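Local structure of TSC1 N-terminal domain (Chaetomium thermophilum, 7A0M) at residues 270-275 with 347-352; 340-345 with 363-368. The protein probably helps the TSC complex reach the lysosome and regulate mTORC1, by binding phosphoinositides of the lysosomal membrane through its N-terminal domain. One frame throughout, in Å; residues are numbered along the deposited sequence.

Interaction 1 of 2, residues 270-275 with 347-352; sequences LFNIYA and NYLPHA
Phe271 and Tyr348 bring their rings together where helix 267-278 of this all-helical domain meets the loop that joins helix 335-343 to helix 357-373. The two side chains cross at a slant, with Tyr348 CE2 4.1 Å from Phe271 CD2, and the tyrosine OH lies near the plane of the phenylalanine ring, at the edge, 4.0 Å from Phe271 CE2. In both residues CG stands beside the backbone N (chi1 -65° in each), which, with both CB atoms directed toward the partner segment, brings the two rings together between helix and loop. Tyr341 and Phe338 of helix 335-343 enlarge the aromatic cluster. A phenylalanine suits the buried side, and the partly exposed tyrosine brings its ring and OH up to it.

Beside the rings, Asn272 and Leu349 run past one another in opposite directions, and Leu349 CD2 comes to 3.5 Å from Asn272 OD1. That approach is a van der Waals touch, since the polar partner of OD1 is the hydroxyl of Tyr341. Beyond Leu349 the loop is braced within itself: His351 ND1 donates to Leu349 O at 2.9 Å, in the plane of the imidazole and almost straight at 170°.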
loop_
_atom_site.group_PDB
_atom_site.type_symbol
_atom_site.label_atom_id
_atom_site.label_comp_id
_atom_site.label_asym_id
_atom_site.label_seq_id
_atom_site.Cartn_x
_atom_site.Cartn_y
_atom_site.Cartn_z
ATOM N N LEU B 270 18.950 10.320 -8.233
ATOM C CA LEU B 270 18.476 9.069 -7.650
ATOM C C LEU B 270 17.257 8.531 -8.392
ATOM O O LEU B 270 17.133 7.318 -8.600
ATOM C CB LEU B 270 18.156 9.276 -6.170
ATOM C CG LEU B 270 19.340 9.681 -5.288
ATOM C CD1 LEU B 270 18.868 10.087 -3.901
ATOM C CD2 LEU B 270 20.350 8.546 -5.199
ATOM N N PHE B 271 16.345 9.418 -8.798
ATOM C CA PHE B 271 15.166 8.978 -9.540
ATOM C C PHE B 271 15.541 8.462 -10.925
ATOM O O PHE B 271 14.980 7.465 -11.394
ATOM C CB PHE B 271 14.158 10.122 -9.650
ATOM C CG PHE B 271 13.584 10.557 -8.332
ATOM C CD1 PHE B 271 13.550 9.689 -7.252
ATOM C CD2 PHE B 271 13.073 11.834 -8.174
ATOM C CE1 PHE B 271 13.019 10.088 -6.038
ATOM C CE2 PHE B 271 12.541 12.240 -6.963
ATOM C CZ PHE B 271 12.514 11.366 -5.895
ATOM N N ASN B 272 16.481 9.131 -11.597
ATOM C CA ASN B 272 16.922 8.672 -12.911
ATOM C C ASN B 272 17.625 7.324 -12.831
ATOM O O ASN B 272 17.512 6.512 -13.756
ATOM C CB ASN B 272 17.836 9.713 -13.555
ATOM C CG ASN B 272 17.082 10.942 -14.025
ATOM O OD1 ASN B 272 15.873 10.895 -14.252
ATOM N ND2 ASN B 272 17.796 12.053 -14.175
ATOM N N ILE B 273 18.361 7.073 -11.745
ATOM C CA ILE B 273 18.997 5.771 -11.564
ATOM C C ILE B 273 17.946 4.674 -11.467
ATOM O O ILE B 273 18.095 3.599 -12.060
ATOM C CB ILE B 273 19.915 5.790 -10.327
ATOM C CG1 ILE B 273 21.146 6.660 -10.591
ATOM C CG2 ILE B 273 20.333 4.376 -9.941
ATOM C CD1 ILE B 273 22.032 6.845 -9.379
ATOM N N TYR B 274 16.865 4.928 -10.724
ATOM C CA TYR B 274 15.783 3.952 -10.633
ATOM C C TYR B 274 15.186 3.656 -12.004
ATOM O O TYR B 274 14.924 2.494 -12.337
ATOM C CB TYR B 274 14.700 4.449 -9.675
ATOM C CG TYR B 274 13.388 3.711 -9.815
ATOM C CD1 TYR B 274 13.197 2.477 -9.209
ATOM C CD2 TYR B 274 12.340 4.249 -10.551
ATOM C CE1 TYR B 274 12.001 1.798 -9.337
ATOM C CE2 TYR B 274 11.141 3.576 -10.684
ATOM C CZ TYR B 274 10.977 2.353 -10.074
ATOM O OH TYR B 274 9.782 1.680 -10.203
ATOM N N ALA B 275 14.959 4.696 -12.809
ATOM C CA ALA B 275 14.371 4.496 -14.130
ATOM C C ALA B 275 15.301 3.699 -15.037
ATOM O O ALA B 275 14.841 2.866 -15.826
ATOM C CB ALA B 275 14.024 5.843 -14.759
ATOM N N ASN B 347 9.120 16.604 -16.010
ATOM C CA ASN B 347 9.749 17.614 -15.164
ATOM C C ASN B 347 11.229 17.356 -14.904
ATOM O O ASN B 347 11.896 18.228 -14.337
ATOM C CB ASN B 347 9.011 17.703 -13.825
ATOM C CG ASN B 347 7.693 18.442 -13.934
ATOM O OD1 ASN B 347 7.337 18.943 -15.000
ATOM N ND2 ASN B 347 6.960 18.511 -12.829
ATOM N N TYR B 348 11.761 16.197 -15.298
ATOM C CA TYR B 348 13.139 15.842 -14.991
ATOM C C TYR B 348 14.004 15.546 -16.206
ATOM O O TYR B 348 15.232 15.609 -16.090
ATOM C CB TYR B 348 13.185 14.614 -14.065
ATOM C CG TYR B 348 12.591 14.834 -12.691
ATOM C CD1 TYR B 348 11.222 14.728 -12.478
ATOM C CD2 TYR B 348 13.402 15.132 -11.603
ATOM C CE1 TYR B 348 10.677 14.919 -11.223
ATOM C CE2 TYR B 348 12.866 15.325 -10.344
ATOM C CZ TYR B 348 11.504 15.218 -10.159
ATOM O OH TYR B 348 10.963 15.410 -8.909
ATOM N N LEU B 349 13.414 15.226 -17.356
ATOM C CA LEU B 349 14.168 14.750 -18.501
ATOM C C LEU B 349 14.033 15.714 -19.671
ATOM O O LEU B 349 12.912 16.128 -20.000
ATOM C CB LEU B 349 13.684 13.354 -18.920
ATOM C CG LEU B 349 13.833 12.249 -17.875
ATOM C CD1 LEU B 349 13.162 10.971 -18.350
ATOM C CD2 LEU B 349 15.302 12.004 -17.567
ATOM N N PRO B 350 15.135 16.106 -20.310
ATOM C CA PRO B 350 15.028 16.889 -21.548
ATOM C C PRO B 350 14.294 16.093 -22.616
ATOM O O PRO B 350 14.582 14.917 -22.847
ATOM C CB PRO B 350 16.489 17.148 -21.932
ATOM C CG PRO B 350 17.250 17.004 -20.655
ATOM C CD PRO B 350 16.532 15.939 -19.878
ATOM N N HIS B 351 13.335 16.745 -23.265
ATOM C CA HIS B 351 12.468 16.058 -24.209
ATOM C C HIS B 351 11.893 17.068 -25.187
ATOM O O HIS B 351 11.920 18.279 -24.946
ATOM C CB HIS B 351 11.338 15.318 -23.486
ATOM C CG HIS B 351 10.355 16.232 -22.823
ATOM N ND1 HIS B 351 10.510 16.680 -21.528
ATOM C CD2 HIS B 351 9.210 16.792 -23.280
ATOM C CE1 HIS B 351 9.499 17.470 -21.215
ATOM N NE2 HIS B 351 8.697 17.556 -22.261
ATOM N N ALA B 352 11.370 16.549 -26.293
ATOM C CA ALA B 352 10.634 17.342 -27.270
ATOM C C ALA B 352 9.147 17.251 -26.952
ATOM O O ALA B 352 8.555 16.171 -27.045
ATOM C CB ALA B 352 10.913 16.858 -28.691
#

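Interaction 2 of 2, residues 340-345 with 363-368; sequences DYIRKP and AEIRER. With SO4 (sulfate ion), chain E.
The last turn of helix 335-343 lies against helix 357-373 in a helix-helix contact, where Ile342 meets Ile365 and Arg366. Ile342 supplies the apolar part: its CG2 sits 3.7 Å from Arg366 CG, the two side chains passing in opposite directions, and 4.4 Å from Ile365 CG2. Branched aliphatic residues fill this buried seam well, and the methylene chain of Arg366 extends it toward the partly exposed side.

The arginine then uses its charged end. Bent at chi3, its chain brings NH1 to 2.8 Å from Arg343 O, a weak bond because the N-H is angled (116°). The carbonyl belongs to the last helical residue, where a cation would probably be favoured by the helix dipole. The same NH1 also bonds to Tyr383 O of the second subunit, so Arg366 takes part in the dimer contact.

The CB of Arg343 points away from helix 357-373. A bend at chi3 (65°) lays its guanidinium against Asp340 in a side-on salt bridge, in which NE (3.2 Å) and NH2 (2.8 Å) share the single atom Asp340 OD1, both from the same face of the carboxylate. Lys344 CB lies over one guanidinium face, off toward its rim, and the extended lysine carries NZ to 2.9 Å from sulfate O2. Arg343 NH1 adds a long, weak bond to sulfate O4. A leucine in place of Arg343 would probably leave the Asp340 carboxylate without its cationic mate and the sulfate held by Lys344 alone among the residues of this contact. The sulfate is probably from the crystallisation liquor, and its position beside an arginine and a lysine is consistent with a positive surface patch that accepts a tetrahedral anion; whether a phosphoinositide uses it is not established.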
loop_
_atom_site.group_PDB
_atom_site.type_symbol
_atom_site.label_atom_id
_atom_site.label_comp_id
_atom_site.label_asym_id
_atom_site.label_seq_id
_atom_site.Cartn_x
_atom_site.Cartn_y
_atom_site.Cartn_z
ATOM N N ASP B 340 5.771 11.559 -7.782
ATOM C CA ASP B 340 5.667 12.655 -8.739
ATOM C C ASP B 340 6.637 12.477 -9.899
ATOM O O ASP B 340 6.329 12.874 -11.028
ATOM C CB ASP B 340 5.909 13.994 -8.044
ATOM C CG ASP B 340 5.580 15.177 -8.934
ATOM O OD1 ASP B 340 4.380 15.480 -9.104
ATOM O OD2 ASP B 340 6.521 15.804 -9.465
ATOM N N TYR B 341 7.813 11.896 -9.642
ATOM C CA TYR B 341 8.723 11.568 -10.735
ATOM C C TYR B 341 8.100 10.527 -11.656
ATOM O O TYR B 341 8.168 10.649 -12.884
ATOM C CB TYR B 341 10.057 11.069 -10.177
ATOM C CG TYR B 341 11.029 10.584 -11.232
ATOM C CD1 TYR B 341 11.846 11.478 -11.913
ATOM C CD2 TYR B 341 11.136 9.234 -11.541
ATOM C CE1 TYR B 341 12.737 11.043 -12.875
ATOM C CE2 TYR B 341 12.025 8.790 -12.503
ATOM C CZ TYR B 341 12.824 9.698 -13.166
ATOM O OH TYR B 341 13.710 9.261 -14.124
ATOM N N ILE B 342 7.495 9.489 -11.075
ATOM C CA ILE B 342 6.817 8.475 -11.874
ATOM C C ILE B 342 5.607 9.070 -12.583
ATOM O O ILE B 342 5.289 8.685 -13.716
ATOM C CB ILE B 342 6.423 7.280 -10.985
ATOM C CG1 ILE B 342 7.669 6.619 -10.395
ATOM C CG2 ILE B 342 5.602 6.261 -11.767
ATOM C CD1 ILE B 342 7.362 5.504 -9.419
ATOM N N ARG B 343 4.926 10.029 -11.949
ATOM C CA ARG B 343 3.749 10.629 -12.570
ATOM C C ARG B 343 4.131 11.493 -13.762
ATOM O O ARG B 343 3.526 11.389 -14.836
ATOM C CB ARG B 343 2.981 11.476 -11.556
ATOM C CG ARG B 343 1.758 12.153 -12.163
ATOM C CD ARG B 343 1.131 13.167 -11.224
ATOM N NE ARG B 343 2.032 14.285 -10.957
ATOM C CZ ARG B 343 2.120 15.373 -11.719
ATOM N NH1 ARG B 343 1.363 15.488 -12.802
ATOM N NH2 ARG B 343 2.966 16.343 -11.403
ATOM N N LYS B 344 5.130 12.352 -13.594
ATOM C CA LYS B 344 5.506 13.323 -14.619
ATOM C C LYS B 344 7.021 13.383 -14.701
ATOM O O LYS B 344 7.657 14.292 -14.154
ATOM C CB LYS B 344 4.904 14.698 -14.316
ATOM C CG LYS B 344 4.954 15.681 -15.475
ATOM C CD LYS B 344 4.590 17.086 -15.017
ATOM C CE LYS B 344 4.569 18.060 -16.184
ATOM N NZ LYS B 344 4.522 19.477 -15.727
ATOM N N PRO B 345 7.642 12.418 -15.387
ATOM C CA PRO B 345 9.091 12.502 -15.612
ATOM C C PRO B 345 9.459 13.552 -16.637
ATOM O O PRO B 345 10.656 13.786 -16.863
ATOM C CB PRO B 345 9.451 11.095 -16.099
ATOM C CG PRO B 345 8.213 10.633 -16.793
ATOM C CD PRO B 345 7.053 11.226 -16.023
ATOM N N ALA B 363 4.452 6.167 -19.557
ATOM C CA ALA B 363 3.549 5.032 -19.378
ATOM C C ALA B 363 4.317 3.750 -19.082
ATOM O O ALA B 363 3.876 2.925 -18.273
ATOM C CB ALA B 363 2.671 4.859 -20.616
ATOM N N GLU B 364 5.469 3.562 -19.729
ATOM C CA GLU B 364 6.253 2.353 -19.501
ATOM C C GLU B 364 6.860 2.333 -18.103
ATOM O O GLU B 364 6.920 1.277 -17.462
ATOM C CB GLU B 364 7.340 2.233 -20.567
ATOM C CG GLU B 364 6.825 1.863 -21.948
ATOM C CD GLU B 364 7.899 1.953 -23.013
ATOM O OE1 GLU B 364 9.043 2.321 -22.675
ATOM O OE2 GLU B 364 7.602 1.656 -24.189
ATOM N N ILE B 365 7.327 3.487 -17.615
ATOM C CA ILE B 365 7.838 3.562 -16.248
ATOM C C ILE B 365 6.731 3.248 -15.249
ATOM O O ILE B 365 6.942 2.521 -14.271
ATOM C CB ILE B 365 8.465 4.944 -15.982
ATOM C CG1 ILE B 365 9.706 5.149 -16.851
ATOM C CG2 ILE B 365 8.816 5.098 -14.507
ATOM C CD1 ILE B 365 10.957 4.499 -16.303
ATOM N N ARG B 366 5.532 3.789 -15.482
ATOM C CA ARG B 366 4.401 3.513 -14.602
ATOM C C ARG B 366 4.036 2.035 -14.617
ATOM O O ARG B 366 3.848 1.418 -13.561
ATOM C CB ARG B 366 3.198 4.357 -15.017
ATOM C CG ARG B 366 3.292 5.814 -14.635
ATOM C CD ARG B 366 1.955 6.490 -14.843
ATOM N NE ARG B 366 1.733 6.892 -16.227
ATOM C CZ ARG B 366 1.941 8.122 -16.684
ATOM N NH1 ARG B 366 2.375 9.071 -15.865
ATOM N NH2 ARG B 366 1.713 8.405 -17.959
ATOM N N GLU B 367 3.923 1.452 -15.813
ATOM C CA GLU B 367 3.481 0.067 -15.924
ATOM C C GLU B 367 4.462 -0.883 -15.246
ATOM O O GLU B 367 4.054 -1.887 -14.651
ATOM C CB GLU B 367 3.295 -0.304 -17.395
ATOM C CG GLU B 367 2.452 -1.548 -17.628
ATOM C CD GLU B 367 1.032 -1.401 -17.107
ATOM O OE1 GLU B 367 0.811 -1.604 -15.894
ATOM O OE2 GLU B 367 0.135 -1.073 -17.912
ATOM N N ARG B 368 5.758 -0.577 -15.317
ATOM C CA ARG B 368 6.758 -1.397 -14.647
ATOM C C ARG B 368 6.857 -1.100 -13.157
ATOM O O ARG B 368 7.378 -1.932 -12.406
ATOM C CB ARG B 368 8.126 -1.203 -15.304
ATOM C CG ARG B 368 8.213 -1.750 -16.718
ATOM C CD ARG B 368 9.657 -1.861 -17.170
ATOM N NE ARG B 368 9.780 -2.585 -18.433
ATOM C CZ ARG B 368 10.854 -3.281 -18.791
ATOM N NH1 ARG B 368 11.900 -3.353 -17.979
ATOM N NH2 ARG B 368 10.882 -3.908 -19.958
HETATM S S SO4 E . 1.268 19.706 -14.039
HETATM O O1 SO4 E . 1.431 20.397 -15.315
HETATM O O2 SO4 E . 2.579 19.324 -13.521
HETATM O O3 SO4 E . 0.608 20.594 -13.086
HETATM O O4 SO4 E . 0.454 18.510 -14.233
#

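Overall arrangement
Interaction 1 joins helix 267-278 to the loop after helix 335-343, and interaction 2 joins the end of helix 335-343 to helix 357-373; their centres are about 10 Å apart. Tyr341, within segment 340-345, links them: its OH lies 2.7 Å from Asn272 OD1, a probable hydrogen bond, and its ring packs on Phe271 and Tyr348. Of four touching residues in each, Phe271 is the one buried in interaction 1, Ile342 and Ile365 in interaction 2. The first is aromatic and wholly van der Waals between its segments. The second has an aliphatic seam, but its outer side is polar and charged, with a weak bond to a backbone carbonyl across the segments and a salt bridge within segment 340-345. Helix 357-373 also touches interaction 1, His361 meeting Leu349.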